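Local coordinates for ethanolamine utilization protein EutL (PDB 6ARC), which probably serves as a trimeric shell protein of the bacterial microcompartment that encloses ethanolamine breakdown, at residues S108-V113 and C122-C127. Numbering follows the deposited sequence. Where two conformers were deposited one is given.
Sequences SGVGFV and CYYAQC
Val113 and Tyr123 form an antiparallel hydrogen-bonded pair: Val113 N donates to Tyr123 O at 2.7 Å, and Tyr123 N returns a bond to Val113 O at 3.0 Å. On the same side of the sheet as the Val113 side chain, the Tyr123 ring runs alongside that valine, a chi1 of 63° tucking it in over the backbone, and receives Val113 CB over one face. Phe112 and Tyr124 meet on the other side. Tyr124 CB lies over the Phe112 ring, 3.8 Å from its centroid, a CH-pi contact; the two ring planes are only 12° apart but strongly offset, with centroids 5.2 Å apart. Strand 113-114, outermost within the chain, extends the sheet of the second of two BMC domains, and does so from the connection that follows helix 92-106 of the first. From Gly111 back toward Val110 the backbones diverge and two waters bridge the segments: one donates to Gly111 O and accepts from Ala125 N, while the second, accepting from Gly111 N, probably donates to Gln126 OE1. In the conformer given, Val110 CG1 lies at the edge of the Tyr124 ring, 3.6 Å from Tyr124 CE1. Farther out, Thr49 hydrogen-bonds the Tyr124 hydroxyl, and Asp45 and Val46 of helix 44-57 pack against both Phe112 and Tyr124.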
loop_
_atom_site.group_PDB
_atom_site.type_symbol
_atom_site.label_atom_id
_atom_site.label_comp_id
_atom_site.label_asym_id
_atom_site.label_seq_id
_atom_site.Cartn_x
_atom_site.Cartn_y
_atom_site.Cartn_z
ATOM N N SER B 108 0.836 6.476 28.423
ATOM C CA SER B 108 1.836 7.057 29.312
ATOM C C SER B 108 2.182 8.513 28.991
ATOM O O SER B 108 3.007 9.096 29.701
ATOM C CB SER B 108 3.120 6.228 29.249
ATOM O OG SER B 108 3.775 6.393 28.003
ATOM N N GLY B 109 1.612 9.104 27.942
ATOM C CA GLY B 109 1.985 10.436 27.494
ATOM C C GLY B 109 2.870 10.465 26.263
ATOM O O GLY B 109 3.047 11.535 25.670
ATOM N N VAL B 110 3.460 9.335 25.887
ATOM C CA VAL B 110 4.167 9.247 24.621
ATOM C C VAL B 110 3.162 9.375 23.482
ATOM O O VAL B 110 1.986 9.003 23.616
ATOM C CB VAL B 110 4.947 7.921 24.548
ATOM C CG1 VAL B 110 5.645 7.758 23.212
ATOM C CG2 VAL B 110 5.964 7.858 25.672
ATOM N N GLY B 111 3.619 9.912 22.356
ATOM C CA GLY B 111 2.754 10.070 21.209
ATOM C C GLY B 111 3.372 10.949 20.149
ATOM O O GLY B 111 4.393 11.606 20.361
ATOM N N PHE B 112 2.730 10.921 18.974
ATOM C CA PHE B 112 3.023 11.905 17.943
ATOM C C PHE B 112 2.638 13.293 18.451
ATOM O O PHE B 112 1.780 13.440 19.320
ATOM C CB PHE B 112 2.243 11.599 16.669
ATOM C CG PHE B 112 2.822 10.472 15.829
ATOM C CD1 PHE B 112 3.103 9.226 16.373
ATOM C CD2 PHE B 112 3.078 10.666 14.482
ATOM C CE1 PHE B 112 3.614 8.194 15.576
ATOM C CE2 PHE B 112 3.600 9.639 13.692
ATOM C CZ PHE B 112 3.868 8.414 14.241
ATOM N N VAL B 113 3.294 14.309 17.915
ATOM C CA VAL B 113 3.109 15.698 18.330
ATOM C C VAL B 113 2.730 16.522 17.107
ATOM O O VAL B 113 3.281 16.319 16.027
ATOM C CB VAL B 113 4.390 16.227 18.996
ATOM C CG1 VAL B 113 4.283 17.696 19.264
ATOM C CG2 VAL B 113 4.626 15.423 20.278
ATOM N N CYS B 122 2.293 16.127 11.761
ATOM C CA CYS B 122 2.648 15.573 13.064
ATOM C C CYS B 122 3.887 14.713 12.910
ATOM O O CYS B 122 4.212 14.246 11.810
ATOM C CB CYS B 122 1.500 14.745 13.666
ATOM S SG CYS B 122 0.974 13.367 12.616
ATOM N N TYR B 123 4.569 14.490 14.033
ATOM C CA TYR B 123 5.784 13.697 14.021
ATOM C C TYR B 123 5.956 12.982 15.351
ATOM O O TYR B 123 5.338 13.328 16.359
ATOM C CB TYR B 123 6.999 14.577 13.720
ATOM C CG TYR B 123 7.224 15.635 14.805
ATOM C CD1 TYR B 123 7.984 15.349 15.929
ATOM C CD2 TYR B 123 6.626 16.890 14.717
ATOM C CE1 TYR B 123 8.174 16.306 16.930
ATOM C CE2 TYR B 123 6.809 17.841 15.705
ATOM C CZ TYR B 123 7.589 17.551 16.799
ATOM O OH TYR B 123 7.758 18.487 17.772
ATOM N N TYR B 124 6.860 12.007 15.338
ATOM C CA TYR B 124 7.232 11.202 16.492
ATOM C C TYR B 124 8.729 11.358 16.679
ATOM O O TYR B 124 9.492 11.164 15.730
ATOM C CB TYR B 124 6.888 9.732 16.242
ATOM C CG TYR B 124 6.952 8.788 17.411
ATOM C CD1 TYR B 124 6.275 9.058 18.593
ATOM C CD2 TYR B 124 7.599 7.560 17.293
ATOM C CE1 TYR B 124 6.292 8.163 19.645
ATOM C CE2 TYR B 124 7.620 6.650 18.357
ATOM C CZ TYR B 124 6.957 6.950 19.511
ATOM O OH TYR B 124 6.973 6.038 20.543
ATOM N N ALA B 125 9.154 11.744 17.882
ATOM C CA ALA B 125 10.584 11.918 18.179
ATOM C C ALA B 125 10.756 11.370 19.597
ATOM O O ALA B 125 10.648 12.103 20.573
ATOM C CB ALA B 125 11.027 13.379 18.047
ATOM N N GLN B 126 10.895 10.052 19.700
ATOM C CA GLN B 126 10.855 9.341 20.974
ATOM C C GLN B 126 12.231 8.752 21.259
ATOM O O GLN B 126 12.748 7.958 20.470
ATOM C CB GLN B 126 9.768 8.255 20.963
ATOM C CG GLN B 126 9.723 7.386 22.226
ATOM C CD GLN B 126 9.328 8.159 23.476
ATOM O OE1 GLN B 126 8.766 9.260 23.409
ATOM N NE2 GLN B 126 9.671 7.604 24.625
ATOM N N CYS B 127 12.803 9.105 22.416
ATOM C CA CYS B 127 14.086 8.554 22.850
ATOM C C CYS B 127 13.829 7.295 23.672
ATOM O O CYS B 127 13.209 7.363 24.734
ATOM C CB CYS B 127 14.868 9.589 23.666
ATOM S SG CYS B 127 16.530 9.018 24.078
HETATM O O HOH W 1 7.005 12.321 19.931
HETATM O O HOH W 2 6.516 10.740 22.186
#